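Local coordinates for protein ribokinase (PDB 6CW5) that probably phosphorylates D-ribose at O-5 with ATP and a divalent metal ion, giving D-ribose 5-phosphate for nucleotide synthesis or the pentose phosphate pathway, at residues L16-V21 against L149-A154; A53-A58 against H140-N145; T157-G160 against P165-S168. All coordinates share one frame; numbering follows the deposited sequence.

Interaction 1 of 3, residues L16-V21 against L149-A154; sequences LVRGSV and LSSTLA
Two first torsions near 180° bring Arg18 and Ser151 together: CG of Arg18 is trans to its own amide nitrogen (chi1 171°), and OG of Ser151 is likewise trans to its own. A bend at chi2 then turns the arginine chain, and its guanidinium meets the serine side-on, with NE and NH2 converging on a single oxygen. Arg18 NH2 stands 2.9 Å from Ser151 OG and Arg18 NE 3.0 Å from it; N-H...O angles of 146° and 139° show that neither bond is straight, as expected when one atom is shared by two donors. OG lies close to the guanidinium plane, at its edge. In the alpha/beta fold of the PfkB carbohydrate kinases, this fork ties strand 15-18, in the central sheet, to helix 149-161, which packs over it. NH1 is taken up by the carbonyl of Asp69 on the adjacent strand 66-73, so the rotation of the group is fixed from two directions. A water makes the second link, donating to Arg18 O at 2.8 Å and to Thr152 OG1 at 2.9 Å. One residue before Ser151, Ser150 OG hydrogen-bonds to Ser150 OG of the second subunit.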
ATOM      1  N   LEU A  16       9.146  12.348   9.590  1.00 21.79           N
ATOM      2  CA  LEU A  16       7.795  11.825   9.469  1.00 18.27           C
ATOM      3  C   LEU A  16       7.809  10.393   9.976  1.00 20.92           C
ATOM      4  O   LEU A  16       8.652   9.589   9.538  1.00 21.93           O
ATOM      5  CB  LEU A  16       7.312  11.855   8.022  1.00 19.47           C
ATOM      6  CG  LEU A  16       5.937  11.233   7.762  1.00 21.11           C
ATOM      7  CD1 LEU A  16       4.801  12.008   8.436  1.00 24.91           C
ATOM      8  CD2 LEU A  16       5.756  11.205   6.248  1.00 26.64           C
ATOM      9  N   VAL A  17       6.937  10.099  10.930  1.00 20.17           N
ATOM     10  CA  VAL A  17       6.687   8.726  11.378  1.00 18.56           C
ATOM     11  C   VAL A  17       5.416   8.259  10.699  1.00 21.45           C
ATOM     12  O   VAL A  17       4.332   8.796  10.948  1.00 21.18           O
ATOM     13  CB  VAL A  17       6.559   8.623  12.907  1.00 19.59           C
ATOM     14  CG1 VAL A  17       6.368   7.147  13.338  1.00 20.19           C
ATOM     15  CG2 VAL A  17       7.781   9.255  13.597  1.00 22.62           C
ATOM     16  N   ARG A  18       5.528   7.259   9.832  1.00 18.72           N
ATOM     17  CA  ARG A  18       4.351   6.651   9.233  1.00 20.15           C
ATOM     18  C   ARG A  18       4.157   5.343   9.987  1.00 17.06           C
ATOM     19  O   ARG A  18       4.948   4.404   9.823  1.00 18.01           O
ATOM     20  CB  ARG A  18       4.533   6.425   7.737  1.00 21.78           C
ATOM     21  CG  ARG A  18       3.429   5.597   7.077  1.00 21.70           C
ATOM     22  CD  ARG A  18       2.045   6.250   7.113  1.00 18.41           C
ATOM     23  NE  ARG A  18       1.053   5.318   6.561  1.00 17.48           N
ATOM     24  CZ  ARG A  18       0.126   4.702   7.290  1.00 21.86           C
ATOM     25  NH1 ARG A  18      -0.016   4.989   8.584  1.00 17.74           N
ATOM     26  NH2 ARG A  18      -0.687   3.823   6.711  1.00 18.30           N
ATOM     27  N   GLY A  19       3.159   5.292  10.863  1.00 19.55           N
ATOM     28  CA  GLY A  19       3.092   4.114  11.715  1.00 19.78           C
ATOM     29  C   GLY A  19       1.867   4.108  12.599  1.00 21.20           C
ATOM     30  O   GLY A  19       0.908   4.842  12.383  1.00 19.65           O
ATOM     31  N   SER A  20       1.924   3.261  13.602  1.00 19.62           N
ATOM     32  CA  SER A  20       0.745   2.854  14.357  1.00 18.21           C
ATOM     33  C   SER A  20       0.574   3.654  15.635  1.00 19.13           C
ATOM     34  O   SER A  20       1.537   4.173  16.205  1.00 18.67           O
ATOM     35  CB  SER A  20       0.897   1.371  14.715  1.00 19.05           C
ATOM     36  OG  SER A  20       2.114   1.192  15.436  1.00 19.58           O
ATOM     37  N   VAL A  21      -0.674   3.663  16.126  1.00 18.90           N
ATOM     38  CA  VAL A  21      -1.038   4.113  17.461  1.00 19.63           C
ATOM     39  C   VAL A  21      -1.836   2.996  18.101  1.00 20.34           C
ATOM     40  O   VAL A  21      -2.803   2.512  17.506  1.00 20.64           O
ATOM     41  CB  VAL A  21      -1.875   5.399  17.417  1.00 19.32           C
ATOM     42  CG1 VAL A  21      -2.264   5.859  18.834  1.00 21.30           C
ATOM     43  CG2 VAL A  21      -1.095   6.483  16.674  1.00 21.23           C
ATOM     44  N   LEU A 149       1.458  -3.242   5.032  1.00 16.66           N
ATOM     45  CA  LEU A 149       2.822  -3.220   4.500  1.00 15.92           C
ATOM     46  C   LEU A 149       2.899  -2.402   3.218  1.00 14.25           C
ATOM     47  O   LEU A 149       3.903  -1.731   2.963  1.00 16.18           O
ATOM     48  CB  LEU A 149       3.325  -4.638   4.246  1.00 15.91           C
ATOM     49  CG  LEU A 149       4.757  -4.762   3.664  1.00 15.83           C
ATOM     50  CD1 LEU A 149       5.782  -4.088   4.579  1.00 18.07           C
ATOM     51  CD2 LEU A 149       5.097  -6.280   3.428  1.00 16.11           C
ATOM     52  N   SER A 150       1.858  -2.461   2.374  1.00 16.51           N
ATOM     53  CA  SER A 150       1.916  -1.696   1.141  1.00 15.07           C
ATOM     54  C   SER A 150       2.100  -0.211   1.427  1.00 17.26           C
ATOM     55  O   SER A 150       2.731   0.503   0.627  1.00 16.08           O
ATOM     56  CB  SER A 150       0.665  -1.920   0.282  1.00 22.78           C
ATOM     57  OG  SER A 150      -0.504  -1.413   0.904  1.00 20.32           O
ATOM     58  N   SER A 151       1.547   0.274   2.540  1.00 16.16           N
ATOM     59  CA  SER A 151       1.683   1.698   2.872  1.00 19.28           C
ATOM     60  C   SER A 151       3.104   2.001   3.329  1.00 19.09           C
ATOM     61  O   SER A 151       3.738   2.948   2.847  1.00 19.30           O
ATOM     62  CB  SER A 151       0.639   2.088   3.929  1.00 22.52           C
ATOM     63  OG  SER A 151       0.631   3.499   4.184  1.00 21.45           O
ATOM     64  N   THR A 152       3.650   1.169   4.220  1.00 16.93           N
ATOM     65  CA  THR A 152       5.059   1.308   4.575  1.00 17.68           C
ATOM     66  C   THR A 152       5.950   1.268   3.325  1.00 19.38           C
ATOM     67  O   THR A 152       6.845   2.104   3.163  1.00 19.78           O
ATOM     68  CB  THR A 152       5.446   0.213   5.567  1.00 16.69           C
ATOM     69  OG1 THR A 152       4.743   0.411   6.807  1.00 17.23           O
ATOM     70  CG2 THR A 152       6.981   0.197   5.818  1.00 17.49           C
ATOM     71  N   LEU A 153       5.711   0.308   2.420  1.00 16.25           N
ATOM     72  CA  LEU A 153       6.521   0.236   1.196  1.00 16.78           C
ATOM     73  C   LEU A 153       6.413   1.524   0.378  1.00 17.78           C
ATOM     74  O   LEU A 153       7.410   2.005  -0.190  1.00 17.92           O
ATOM     75  CB  LEU A 153       6.060  -0.947   0.342  1.00 15.62           C
ATOM     76  CG  LEU A 153       6.315  -2.309   1.000  1.00 17.03           C
ATOM     77  CD1 LEU A 153       5.580  -3.356   0.192  1.00 17.10           C
ATOM     78  CD2 LEU A 153       7.813  -2.602   0.973  1.00 20.83           C
ATOM     79  N   ALA A 154       5.194   2.055   0.254  1.00 18.63           N
ATOM     80  CA  ALA A 154       4.994   3.262  -0.547  1.00 20.43           C
ATOM     81  C   ALA A 154       5.769   4.442   0.032  1.00 16.38           C
ATOM     82  O   ALA A 154       6.417   5.197  -0.712  1.00 18.21           O
ATOM     83  CB  ALA A 154       3.490   3.576  -0.633  1.00 16.95           C
TER
HETATM   84  O   HOH W   1       5.211   1.697   9.371  1.00 19.63           O

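Interaction 2 of 3, residues A53-A58 against H140-N145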
ATOM      1  N   ALA A  53       3.473   5.754  17.525  1.00 20.78           N
ATOM      2  CA  ALA A  53       3.346   6.786  18.549  1.00 22.65           C
ATOM      3  C   ALA A  53       4.536   6.788  19.518  1.00 24.14           C
ATOM      4  O   ALA A  53       5.020   7.863  19.919  1.00 25.03           O
ATOM      5  CB  ALA A  53       2.033   6.580  19.324  1.00 21.04           C
ATOM      6  N   ASN A  54       4.970   5.602  19.962  1.00 22.05           N
ATOM      7  CA  ASN A  54       6.102   5.511  20.889  1.00 21.78           C
ATOM      8  C   ASN A  54       7.338   6.157  20.290  1.00 25.26           C
ATOM      9  O   ASN A  54       8.050   6.923  20.956  1.00 27.02           O
ATOM     10  CB  ASN A  54       6.450   4.046  21.219  1.00 26.02           C
ATOM     11  CG  ASN A  54       5.460   3.373  22.141  1.00 31.42           C
ATOM     12  OD1 ASN A  54       4.635   4.020  22.766  1.00 25.14           O
ATOM     13  ND2 ASN A  54       5.555   2.047  22.234  1.00 26.87           N
ATOM     14  N   GLN A  55       7.639   5.802  19.040  1.00 23.58           N
ATOM     15  CA  GLN A  55       8.851   6.311  18.406  1.00 22.49           C
ATOM     16  C   GLN A  55       8.719   7.805  18.111  1.00 26.29           C
ATOM     17  O   GLN A  55       9.677   8.559  18.293  1.00 26.96           O
ATOM     18  CB  GLN A  55       9.160   5.489  17.145  1.00 19.15           C
ATOM     19  CG  GLN A  55       9.651   4.097  17.524  1.00 20.77           C
ATOM     20  CD  GLN A  55       9.972   3.157  16.342  1.00 24.11           C
ATOM     21  OE1 GLN A  55      10.145   3.580  15.199  1.00 27.30           O
ATOM     22  NE2 GLN A  55      10.011   1.860  16.641  1.00 28.49           N
ATOM     23  N   ALA A  56       7.526   8.265  17.717  1.00 23.33           N
ATOM     24  CA  ALA A  56       7.340   9.704  17.502  1.00 25.36           C
ATOM     25  C   ALA A  56       7.504  10.476  18.805  1.00 27.03           C
ATOM     26  O   ALA A  56       8.120  11.552  18.839  1.00 25.87           O
ATOM     27  CB  ALA A  56       5.955   9.978  16.902  1.00 27.56           C
ATOM     28  N   PHE A  57       6.911   9.955  19.875  1.00 24.35           N
ATOM     29  CA  PHE A  57       7.032  10.565  21.192  1.00 27.52           C
ATOM     30  C   PHE A  57       8.495  10.689  21.608  1.00 30.64           C
ATOM     31  O   PHE A  57       8.900  11.689  22.216  1.00 27.86           O
ATOM     32  CB  PHE A  57       6.259   9.708  22.194  1.00 28.91           C
ATOM     33  CG  PHE A  57       5.914  10.419  23.445  1.00 40.78           C
ATOM     34  CD1 PHE A  57       4.825  11.279  23.487  1.00 45.32           C
ATOM     35  CD2 PHE A  57       6.677  10.238  24.591  1.00 44.28           C
ATOM     36  CE1 PHE A  57       4.491  11.930  24.669  1.00 48.89           C
ATOM     37  CE2 PHE A  57       6.360  10.907  25.764  1.00 45.70           C
ATOM     38  CZ  PHE A  57       5.264  11.748  25.803  1.00 48.30           C
ATOM     39  N   ALA A  58       9.295   9.661  21.312  1.00 24.19           N
ATOM     40  CA  ALA A  58      10.708   9.691  21.674  1.00 25.69           C
ATOM     41  C   ALA A  58      11.480  10.686  20.823  1.00 22.83           C
ATOM     42  O   ALA A  58      12.358  11.383  21.336  1.00 27.43           O
ATOM     43  CB  ALA A  58      11.313   8.287  21.554  1.00 25.01           C
ATOM     44  N   HIS A 140      13.751  12.990   7.287  1.00 21.59           N
ATOM     45  CA  HIS A 140      13.864  11.655   7.870  1.00 23.81           C
ATOM     46  C   HIS A 140      12.503  10.981   7.858  1.00 24.41           C
ATOM     47  O   HIS A 140      11.482  11.640   8.083  1.00 22.67           O
ATOM     48  CB  HIS A 140      14.405  11.730   9.322  1.00 22.35           C
ATOM     49  CG  HIS A 140      15.844  12.139   9.387  1.00 24.58           C
ATOM     50  ND1 HIS A 140      16.270  13.408   9.053  1.00 25.81           N
ATOM     51  CD2 HIS A 140      16.959  11.432   9.678  1.00 21.98           C
ATOM     52  CE1 HIS A 140      17.585  13.471   9.170  1.00 27.99           C
ATOM     53  NE2 HIS A 140      18.028  12.286   9.536  1.00 23.62           N
ATOM     54  N   LEU A 141      12.501   9.666   7.619  1.00 20.82           N
ATOM     55  CA  LEU A 141      11.306   8.835   7.676  1.00 20.82           C
ATOM     56  C   LEU A 141      11.543   7.697   8.648  1.00 21.96           C
ATOM     57  O   LEU A 141      12.594   7.045   8.606  1.00 20.27           O
ATOM     58  CB  LEU A 141      10.941   8.275   6.302  1.00 20.19           C
ATOM     59  CG  LEU A 141       9.822   7.226   6.270  1.00 20.22           C
ATOM     60  CD1 LEU A 141       8.416   7.892   6.468  1.00 20.27           C
ATOM     61  CD2 LEU A 141       9.883   6.439   4.943  1.00 20.77           C
ATOM     62  N   LEU A 142      10.568   7.447   9.513  1.00 20.48           N
ATOM     63  CA  LEU A 142      10.609   6.309  10.428  1.00 18.08           C
ATOM     64  C   LEU A 142       9.395   5.433  10.169  1.00 18.89           C
ATOM     65  O   LEU A 142       8.267   5.929  10.168  1.00 18.79           O
ATOM     66  CB  LEU A 142      10.612   6.826  11.863  1.00 23.28           C
ATOM     67  CG  LEU A 142      10.843   5.946  13.062  1.00 36.28           C
ATOM     68  CD1 LEU A 142      12.032   4.990  12.837  1.00 28.08           C
ATOM     69  CD2 LEU A 142      11.106   6.878  14.227  1.00 35.61           C
ATOM     70  N   VAL A 143       9.619   4.129   9.952  1.00 17.31           N
ATOM     71  CA  VAL A 143       8.550   3.190   9.639  1.00 17.98           C
ATOM     72  C   VAL A 143       8.779   1.916  10.440  1.00 17.21           C
ATOM     73  O   VAL A 143       9.893   1.608  10.856  1.00 19.01           O
ATOM     74  CB  VAL A 143       8.431   2.845   8.130  1.00 18.95           C
ATOM     75  CG1 VAL A 143       7.671   3.968   7.364  1.00 18.90           C
ATOM     76  CG2 VAL A 143       9.811   2.601   7.506  1.00 18.48           C
ATOM     77  N   GLN A 144       7.689   1.200  10.694  1.00 19.19           N
ATOM     78  CA  GLN A 144       7.759  -0.087  11.386  1.00 18.64           C
ATOM     79  C   GLN A 144       6.870  -1.031  10.616  1.00 17.37           C
ATOM     80  O   GLN A 144       6.802  -0.919   9.393  1.00 19.04           O
ATOM     81  CB  GLN A 144       7.311   0.028  12.847  1.00 16.90           C
ATOM     82  CG  GLN A 144       7.969   1.235  13.574  1.00 17.30           C
ATOM     83  CD  GLN A 144       7.157   2.508  13.391  1.00 21.87           C
ATOM     84  OE1 GLN A 144       5.944   2.450  13.136  1.00 20.23           O
ATOM     85  NE2 GLN A 144       7.821   3.672  13.511  1.00 23.01           N
ATOM     86  N   ASN A 145       6.148  -1.930  11.299  1.00 17.25           N
ATOM     87  CA  ASN A 145       5.322  -2.843  10.514  1.00 16.79           C
ATOM     88  C   ASN A 145       3.964  -3.071  11.163  1.00 16.17           C
ATOM     89  O   ASN A 145       3.406  -4.163  11.044  1.00 17.54           O
ATOM     90  CB  ASN A 145       6.022  -4.202  10.292  1.00 15.13           C
ATOM     91  CG  ASN A 145       5.337  -5.055   9.208  1.00 18.88           C
ATOM     92  OD1 ASN A 145       4.897  -4.527   8.179  1.00 16.89           O
ATOM     93  ND2 ASN A 145       5.240  -6.382   9.437  1.00 16.88           N
TER
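Gln55 and Gln144 meet through their amides, with NE2 of Gln144 donating to OE1 of Gln55 at 2.9 Å. The bond is bent, with an N-H...O angle of 144°, and the donor stands above the carbonyl plane of Gln55, 64° out of it, rather than on a lone pair. The two amide planes are themselves almost perpendicular. The two side chains approach from opposite directions: that of Gln55 runs extended beyond CG, whereas that of Gln144 folds at chi2 (88°) and brings its NE2 back to the oxygen. Leu142 supplies the hydrocarbon surface beside the amide. Its side chain crosses that of Gln55 at about a right angle, and OE1 of Gln55 rests against the branch point, 3.3 Å from both CG and CD1 of Leu142. Nearer the backbone, Gln55 CB packs on Leu142 CD2 at 3.8 Å.

In the next shell, the other end of the Gln55 amide, NE2, donates to OD1 of Asp281, the predicted proton acceptor, and weakly to Asn171 OD1. With NE2 and OE1 both engaged, the amide is fixed in rotation. Asn54 ND2 reaches OD2 of the same aspartate, so two consecutive helix residues hold both carboxylate oxygens. Asn54 and Ala53 themselves belong to the predicted substrate-binding stretch.

Helix 51-61 here lies over the C-terminal end of strand 140-143. Helix 279-292 flanks the contact, with Ala284 touching Gln55 and Val288 touching Leu142, while strand 15-18 adjoins it through Val17, which packs on Ala56 and Gln144.

Interaction 3 of 3, residues T157-G160 against P165-S168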
ATOM      1  N   THR A 157       9.566   3.913  -0.411  1.00 19.43           N
ATOM      2  CA  THR A 157       9.957   4.117  -1.810  1.00 17.60           C
ATOM      3  C   THR A 157       9.974   5.593  -2.160  1.00 23.68           C
ATOM      4  O   THR A 157      10.908   6.083  -2.826  1.00 22.48           O
ATOM      5  CB  THR A 157       8.990   3.344  -2.711  1.00 19.63           C
ATOM      6  OG1 THR A 157       9.084   1.944  -2.379  1.00 19.65           O
ATOM      7  CG2 THR A 157       9.364   3.537  -4.186  1.00 19.53           C
ATOM      8  N   ALA A 158       8.960   6.333  -1.708  1.00 20.51           N
ATOM      9  CA  ALA A 158       8.938   7.770  -1.957  1.00 22.23           C
ATOM     10  C   ALA A 158      10.125   8.459  -1.293  1.00 22.18           C
ATOM     11  O   ALA A 158      10.683   9.434  -1.836  1.00 23.46           O
ATOM     12  CB  ALA A 158       7.621   8.366  -1.440  1.00 20.15           C
ATOM     13  N   ALA A 159      10.500   7.988  -0.106  1.00 20.69           N
ATOM     14  CA  ALA A 159      11.637   8.554   0.604  1.00 22.34           C
ATOM     15  C   ALA A 159      12.924   8.301  -0.170  1.00 21.17           C
ATOM     16  O   ALA A 159      13.748   9.210  -0.349  1.00 23.26           O
ATOM     17  CB  ALA A 159      11.712   7.954   2.017  1.00 22.70           C
ATOM     18  N   GLY A 160      13.096   7.075  -0.664  1.00 23.81           N
ATOM     19  CA  GLY A 160      14.332   6.734  -1.348  1.00 20.20           C
ATOM     20  C   GLY A 160      14.433   7.368  -2.706  1.00 23.05           C
ATOM     21  O   GLY A 160      15.539   7.611  -3.199  1.00 25.41           O
ATOM     22  N   PRO A 165      17.424  11.903  -1.466  1.00 31.07           N
ATOM     23  CA  PRO A 165      16.663  10.899  -0.711  1.00 25.33           C
ATOM     24  C   PRO A 165      16.576  11.267   0.763  1.00 30.12           C
ATOM     25  O   PRO A 165      17.516  11.809   1.347  1.00 31.29           O
ATOM     26  CB  PRO A 165      17.480   9.610  -0.903  1.00 27.86           C
ATOM     27  CG  PRO A 165      18.343   9.849  -2.088  1.00 34.67           C
ATOM     28  CD  PRO A 165      18.626  11.325  -2.109  1.00 35.54           C
ATOM     29  N   LEU A 166      15.443  10.946   1.375  1.00 26.86           N
ATOM     30  CA  LEU A 166      15.360  11.091   2.818  1.00 24.35           C
ATOM     31  C   LEU A 166      16.247  10.056   3.485  1.00 25.51           C
ATOM     32  O   LEU A 166      16.592   9.034   2.900  1.00 25.28           O
ATOM     33  CB  LEU A 166      13.927  10.886   3.320  1.00 21.42           C
ATOM     34  CG  LEU A 166      12.996  12.104   3.185  1.00 25.89           C
ATOM     35  CD1 LEU A 166      12.759  12.503   1.747  1.00 25.98           C
ATOM     36  CD2 LEU A 166      11.687  11.749   3.834  1.00 24.85           C
ATOM     37  N   THR A 167      16.563  10.303   4.746  1.00 21.40           N
ATOM     38  CA  THR A 167      17.167   9.282   5.588  1.00 20.27           C
ATOM     39  C   THR A 167      16.038   8.450   6.171  1.00 25.33           C
ATOM     40  O   THR A 167      15.227   8.958   6.952  1.00 25.28           O
ATOM     41  CB  THR A 167      17.999   9.925   6.690  1.00 25.29           C
ATOM     42  OG1 THR A 167      19.062  10.688   6.115  1.00 26.78           O
ATOM     43  CG2 THR A 167      18.573   8.848   7.585  1.00 25.66           C
ATOM     44  N   SER A 168      15.945   7.190   5.773  1.00 19.18           N
ATOM     45  CA  SER A 168      14.837   6.352   6.217  1.00 19.27           C
ATOM     46  C   SER A 168      15.342   5.315   7.210  1.00 19.45           C
ATOM     47  O   SER A 168      16.436   4.772   7.051  1.00 20.67           O
ATOM     48  CB  SER A 168      14.169   5.665   5.037  1.00 22.75           C
ATOM     49  OG  SER A 168      15.177   5.024   4.272  1.00 25.83           O
TER
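Ala159 and Leu166 meet through their side chains, with Ala159 CB 3.9 Å from Leu166 CB. A backbone bond closes the same pair: Leu166 N donates to Ala159 O at 3.0 Å. That bond has an N-H...O angle of 152°, and the donor sits 38° out of the carbonyl plane. Leu166 keeps CG opposite its own carbonyl carbon (chi1 -81°), with a bend at chi2 that leaves CD1 4.0 Å from Ala159 O. Leu166 CB is also 4.0 Å from Ala159 O and flanks the bond made by the Leu166 amide. Pro165 approaches from the residue before. Its CA lies 3.4 Å from Ala159 O in a CA-H...O contact, so one carbonyl accepts a conventional bond and also receives a weaker C-H approach. The ring, puckered C-gamma exo, lies beside the carbonyl of Gly160, with Pro165 CB 3.6 Å from Gly160 O and CG slightly farther. The side-chain-free Gly160 thus meets the proline through its carbonyl. Ala159 also touches Leu141 of strand 140-143, while Ser168, farther along the strand, has its OG bonded to the carbonyl of His188. The contact fastens the end of helix 149-161 to the lead-in of strand 167-170 across a short turn, the second connection of the beta-alpha-beta crossover formed by strand 140-143, helix 149-161 and strand 167-170, a unit that recurs in the alpha/beta fold of ribokinases.

The touching residues of interactions 1 and 2 are all buried, whereas interaction 3 lies farther from the chain's centre, includes the exposed Pro165 and is only partly buried. Helix 149-161 serves both 1 and 3, and all three reach the same sheet, whose neighbouring strands 15-18, 140-143 and 167-170 are touched in turn. Backbone bonds join the contacts directly: Leu16 N to His140 O at 2.9 Å links 1 with 2, and Leu141 N to Thr167 O, also 2.9 Å, links 2 with 3. Chemistry follows place: a guanidinium-hydroxyl fork and a water in 1, an amide pair beside the predicted catalytic aspartate in 2, and backbone and apolar contacts in 3, away from annotated sites.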